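Local coordinates for borrelidin polyketide synthase, type I (Streptomyces parvulus, PDB 6OBT), which probably dehydrates beta-hydroxyacyl intermediates to alpha,beta-unsaturated ones during borrelidin assembly, as the dehydratase domain of a modular polyketide synthase, at residues G36-G41 and A48-D53; H42-A47 and G83-E88. All coordinates share one frame; numbering follows the deposited sequence.

Contact 1 (G36-G41 and A48-D53)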
loop_
_atom_site.group_PDB
_atom_site.type_symbol
_atom_site.label_atom_id
_atom_site.label_comp_id
_atom_site.label_asym_id
_atom_site.label_seq_id
_atom_site.Cartn_x
_atom_site.Cartn_y
_atom_site.Cartn_z
ATOM N N GLY A 36 -6.663 4.828 4.623
ATOM C CA GLY A 36 -5.871 5.786 3.880
ATOM C C GLY A 36 -5.541 5.380 2.469
ATOM O O GLY A 36 -4.575 5.900 1.902
ATOM N N LEU A 37 -6.315 4.478 1.878
ATOM C CA LEU A 37 -6.093 4.011 0.520
ATOM C C LEU A 37 -7.254 4.437 -0.374
ATOM O O LEU A 37 -8.211 5.069 0.068
ATOM C CB LEU A 37 -5.937 2.488 0.473
ATOM C CG LEU A 37 -4.938 1.854 1.438
ATOM C CD1 LEU A 37 -4.843 0.401 1.097
ATOM C CD2 LEU A 37 -3.578 2.529 1.330
ATOM N N THR A 38 -7.178 4.032 -1.635
ATOM C CA THR A 38 -8.143 4.429 -2.657
ATOM C C THR A 38 -8.810 3.187 -3.218
ATOM O O THR A 38 -8.128 2.218 -3.556
ATOM C CB THR A 38 -7.463 5.214 -3.784
ATOM O OG1 THR A 38 -6.771 6.340 -3.228
ATOM C CG2 THR A 38 -8.490 5.716 -4.784
ATOM N N GLU A 39 -10.138 3.206 -3.296
ATOM C CA GLU A 39 -10.849 2.155 -4.011
ATOM C C GLU A 39 -10.487 2.225 -5.491
ATOM O O GLU A 39 -10.650 3.269 -6.129
ATOM C CB GLU A 39 -12.354 2.306 -3.813
ATOM C CG GLU A 39 -12.819 2.136 -2.383
ATOM C CD GLU A 39 -13.161 0.696 -2.044
ATOM O OE1 GLU A 39 -13.086 -0.163 -2.949
ATOM O OE2 GLU A 39 -13.509 0.425 -0.871
ATOM N N ALA A 40 -9.999 1.113 -6.040
ATOM C CA ALA A 40 -9.410 1.097 -7.375
ATOM C C ALA A 40 -10.322 0.521 -8.456
ATOM O O ALA A 40 -9.989 0.635 -9.641
ATOM C CB ALA A 40 -8.080 0.327 -7.349
ATOM N N GLY A 41 -11.448 -0.095 -8.091
ATOM C CA GLY A 41 -12.451 -0.480 -9.074
ATOM C C GLY A 41 -12.108 -1.635 -9.996
ATOM O O GLY A 41 -12.729 -1.772 -11.054
ATOM N N ALA A 48 -5.728 0.800 -4.190
ATOM C CA ALA A 48 -4.549 1.474 -4.710
ATOM C C ALA A 48 -3.883 2.258 -3.591
ATOM O O ALA A 48 -4.564 2.874 -2.763
ATOM C CB ALA A 48 -4.906 2.439 -5.859
ATOM N N VAL A 49 -2.552 2.243 -3.577
ATOM C CA VAL A 49 -1.751 2.891 -2.543
ATOM C C VAL A 49 -0.895 3.948 -3.226
ATOM O O VAL A 49 0.147 3.626 -3.810
ATOM C CB VAL A 49 -0.871 1.895 -1.778
ATOM C CG1 VAL A 49 -0.246 2.571 -0.553
ATOM C CG2 VAL A 49 -1.670 0.684 -1.365
ATOM N N ASP A 50 -1.310 5.215 -3.135
ATOM C CA ASP A 50 -0.436 6.304 -3.542
ATOM C C ASP A 50 0.702 6.436 -2.550
ATOM O O ASP A 50 0.497 6.383 -1.335
ATOM C CB ASP A 50 -1.191 7.638 -3.614
ATOM C CG ASP A 50 -2.226 7.674 -4.726
ATOM O OD1 ASP A 50 -1.887 7.337 -5.878
ATOM O OD2 ASP A 50 -3.384 8.049 -4.439
ATOM N N LEU A 51 1.899 6.652 -3.071
ATOM C CA LEU A 51 3.074 6.787 -2.240
ATOM C C LEU A 51 3.784 8.093 -2.558
ATOM O O LEU A 51 3.673 8.607 -3.677
ATOM C CB LEU A 51 4.033 5.619 -2.474
ATOM C CG LEU A 51 3.480 4.270 -2.027
ATOM C CD1 LEU A 51 4.376 3.177 -2.557
ATOM C CD2 LEU A 51 3.417 4.247 -0.493
ATOM N N PRO A 52 4.523 8.645 -1.598
ATOM C CA PRO A 52 5.284 9.880 -1.863
ATOM C C PRO A 52 6.387 9.706 -2.890
ATOM O O PRO A 52 6.929 10.705 -3.376
ATOM C CB PRO A 52 5.850 10.247 -0.486
ATOM C CG PRO A 52 5.774 9.004 0.315
ATOM C CD PRO A 52 4.689 8.166 -0.206
ATOM N N ASP A 53 6.712 8.472 -3.255
ATOM C CA ASP A 53 7.712 8.194 -4.276
ATOM C C ASP A 53 7.430 8.878 -5.614
ATOM O O ASP A 53 8.328 8.956 -6.460
ATOM C CB ASP A 53 7.763 6.676 -4.491
ATOM C CG ASP A 53 9.170 6.138 -4.639
ATOM O OD1 ASP A 53 9.858 6.521 -5.610
ATOM O OD2 ASP A 53 9.577 5.310 -3.794
HETATM O O HOH W 1 -3.804 5.884 -1.875
#

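Contact 2 (H42-A47 and G83-E88)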
loop_
_atom_site.group_PDB
_atom_site.type_symbol
_atom_site.label_atom_id
_atom_site.label_comp_id
_atom_site.label_asym_id
_atom_site.label_seq_id
_atom_site.Cartn_x
_atom_site.Cartn_y
_atom_site.Cartn_z
ATOM N N HIS A 42 -11.130 -2.465 -9.640
ATOM C CA HIS A 42 -10.788 -3.659 -10.400
ATOM C C HIS A 42 -10.955 -4.886 -9.521
ATOM O O HIS A 42 -10.638 -4.849 -8.328
ATOM C CB HIS A 42 -9.356 -3.621 -10.924
ATOM C CG HIS A 42 -9.105 -4.598 -12.033
ATOM N ND1 HIS A 42 -8.786 -5.922 -11.807
ATOM C CD2 HIS A 42 -9.168 -4.450 -13.379
ATOM C CE1 HIS A 42 -8.637 -6.540 -12.965
ATOM N NE2 HIS A 42 -8.868 -5.670 -13.936
ATOM N N ALA A 43 -11.430 -5.976 -10.126
ATOM C CA ALA A 43 -11.680 -7.203 -9.374
ATOM C C ALA A 43 -10.396 -7.779 -8.782
ATOM O O ALA A 43 -10.384 -8.220 -7.624
ATOM C CB ALA A 43 -12.363 -8.239 -10.271
ATOM N N PHE A 44 -9.299 -7.766 -9.546
ATOM C CA PHE A 44 -8.049 -8.352 -9.070
ATOM C C PHE A 44 -7.256 -7.411 -8.171
ATOM O O PHE A 44 -6.509 -7.886 -7.311
ATOM C CB PHE A 44 -7.152 -8.755 -10.232
ATOM C CG PHE A 44 -7.647 -9.947 -11.006
ATOM C CD1 PHE A 44 -8.627 -10.775 -10.489
ATOM C CD2 PHE A 44 -7.125 -10.229 -12.252
ATOM C CE1 PHE A 44 -9.084 -11.872 -11.218
ATOM C CE2 PHE A 44 -7.573 -11.316 -12.983
ATOM C CZ PHE A 44 -8.550 -12.141 -12.461
ATOM N N VAL A 45 -7.344 -6.100 -8.380
ATOM C CA VAL A 45 -6.618 -5.170 -7.511
ATOM C C VAL A 45 -7.608 -4.145 -6.971
ATOM O O VAL A 45 -7.734 -3.041 -7.519
ATOM C CB VAL A 45 -5.427 -4.521 -8.234
ATOM C CG1 VAL A 45 -4.289 -5.518 -8.317
ATOM C CG2 VAL A 45 -5.801 -4.038 -9.628
ATOM N N PRO A 46 -8.343 -4.481 -5.911
ATOM C CA PRO A 46 -9.420 -3.596 -5.435
ATOM C C PRO A 46 -8.939 -2.327 -4.744
ATOM O O PRO A 46 -9.766 -1.437 -4.503
ATOM C CB PRO A 46 -10.193 -4.481 -4.446
ATOM C CG PRO A 46 -9.745 -5.885 -4.735
ATOM C CD PRO A 46 -8.344 -5.781 -5.221
ATOM N N ALA A 47 -7.655 -2.211 -4.412
ATOM C CA ALA A 47 -7.165 -1.071 -3.646
ATOM C C ALA A 47 -5.916 -0.516 -4.304
ATOM O O ALA A 47 -5.124 -1.264 -4.886
ATOM C CB ALA A 47 -6.852 -1.475 -2.189
ATOM N N GLY A 83 -1.309 -14.909 -19.011
ATOM C CA GLY A 83 -0.456 -13.747 -19.211
ATOM C C GLY A 83 -1.218 -12.482 -19.551
ATOM O O GLY A 83 -0.805 -11.378 -19.170
ATOM N N VAL A 84 -2.349 -12.608 -20.245
ATOM C CA VAL A 84 -3.115 -11.407 -20.574
ATOM C C VAL A 84 -3.701 -10.759 -19.323
ATOM O O VAL A 84 -4.096 -9.594 -19.373
ATOM C CB VAL A 84 -4.237 -11.688 -21.590
ATOM C CG1 VAL A 84 -3.653 -12.053 -22.974
ATOM C CG2 VAL A 84 -5.169 -12.767 -21.079
ATOM N N VAL A 85 -3.757 -11.465 -18.184
ATOM C CA VAL A 85 -4.191 -10.784 -16.963
ATOM C C VAL A 85 -3.246 -9.629 -16.641
ATOM O O VAL A 85 -3.680 -8.551 -16.213
ATOM C CB VAL A 85 -4.288 -11.770 -15.774
ATOM C CG1 VAL A 85 -4.343 -10.990 -14.458
ATOM C CG2 VAL A 85 -5.525 -12.646 -15.912
ATOM N N TRP A 86 -1.942 -9.828 -16.854
ATOM C CA TRP A 86 -1.009 -8.755 -16.526
ATOM C C TRP A 86 -1.158 -7.586 -17.487
ATOM O O TRP A 86 -0.913 -6.441 -17.103
ATOM C CB TRP A 86 0.425 -9.268 -16.533
ATOM C CG TRP A 86 0.669 -10.450 -15.572
ATOM C CD1 TRP A 86 1.074 -11.701 -15.907
ATOM C CD2 TRP A 86 0.513 -10.446 -14.143
ATOM N NE1 TRP A 86 1.177 -12.487 -14.776
ATOM C CE2 TRP A 86 0.839 -11.737 -13.683
ATOM C CE3 TRP A 86 0.119 -9.475 -13.212
ATOM C CZ2 TRP A 86 0.801 -12.083 -12.321
ATOM C CZ3 TRP A 86 0.078 -9.814 -11.869
ATOM C CH2 TRP A 86 0.413 -11.110 -11.436
ATOM N N VAL A 87 -1.575 -7.840 -18.731
ATOM C CA VAL A 87 -1.819 -6.721 -19.642
ATOM C C VAL A 87 -3.074 -5.964 -19.227
ATOM O O VAL A 87 -3.105 -4.725 -19.238
ATOM C CB VAL A 87 -1.915 -7.206 -21.103
ATOM C CG1 VAL A 87 -2.048 -5.982 -22.048
ATOM C CG2 VAL A 87 -0.703 -8.029 -21.463
ATOM N N GLU A 88 -4.144 -6.701 -18.908
ATOM C CA GLU A 88 -5.369 -6.103 -18.391
ATOM C C GLU A 88 -5.098 -5.211 -17.179
ATOM O O GLU A 88 -5.619 -4.082 -17.087
ATOM C CB GLU A 88 -6.357 -7.234 -18.061
ATOM C CG GLU A 88 -7.354 -6.947 -16.921
ATOM C CD GLU A 88 -8.536 -6.141 -17.408
ATOM O OE1 GLU A 88 -9.506 -5.940 -16.650
ATOM O OE2 GLU A 88 -8.486 -5.701 -18.572
#

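Contact 1 (G36-G41 and A48-D53)
Leu37 swings CG to the side of its backbone N (chi1 -51°), and Val49 sets CG1 anti to its own N (chi1 -170°); the two chains then meet at an oblique angle, with Leu37 CD2 3.8 Å from both CG1 and CG2 of Val49. Leu37 also packs on Leu37 of the second subunit. Beside this apolar touch the backbones form a single antiparallel hydrogen-bonded pair, Thr38 with Ala48. Thr38 N donates to Ala48 O at 3.1 Å, and Ala48 N returns the bond to Thr38 O at 2.9 Å. The methyl of Ala48 shares a face of the sheet with Thr38, and Ala40 CB packs against Ala48 CB at 4.1 Å. A water bridges the strands: it accepts from Asp50 N at 2.9 Å, donates to Ala48 O and also bonds to Thr38 OG1. The carboxylate of Asp50 is held chiefly by salt bridges, OD1 to Arg56 and OD2 to Arg141 of the second subunit, which probably favour its charged form. Together strands 38-39 and 47-50 make a short beta hairpin at the margin of the sheet within this chain. Strand 55-62 pairs with 47-50 on the side away from 38-39, and its Trp58 touches both Ala40 and Ala48.

Contact 2 (H42-A47 and G83-E88)
A histidine-carboxylate hydrogen bond spans loop and helix in a buried setting: His42 NE2 donates to Glu88 OE1 at 2.8 Å, with an N-H...O angle of 155°. OE1 lies close to the imidazole plane, but the histidine comes to the anti side of the carboxylate, 30° out of its plane, and the two flat groups are turned 52° apart. At the far side of the ring, ND1 accepts from Phe44 N at 3.0 Å, so both ring nitrogens are engaged and the ring's rotation is fixed. Glu88 reaches the histidine through a bend at chi2; its oxygens also accept from the backbone, OE1 from Gly225 N and OE2 from Leu226 N, a grip that holds the carboxylate in place. One helical turn earlier, Val85 directs CG1 at the Phe44 ring, 3.6 Å from both CD2 and CE2, the two side chains crossing at about a right angle. Tyr224 meets both the His42 and Phe44 rings. The hairpin loop between strands 38-39 and 47-50 is thus tied to helix 83-97, the long helix lying against the strands of a hot-dog fold, as is usual in polyketide synthase dehydratases; its Val84 turns to helix 228-236 and strand 254-263.

Both contacts are largely buried, but contact 2 lies about 8 Å from the chain centre and contact 1 about 23 Å, each measured from centre to centre. Both reach the second subunit, contact 1 through more residues and charged partners, contact 2 through Pro46 and Ala47 packing on Val35 of that subunit. They share one hairpin: contact 1 pairs its two strands, whereas contact 2 fixes its connecting loop to helix 83-97. The first relies on backbone bonds, aliphatic side chains and a bridging water; the second on a polar histidine-glutamate link beside an aromatic-valine touch. They meet where Ala40 N lies 3.0 Å from Pro46 O, a probable hydrogen bond continuing the hairpin pairing into the loop.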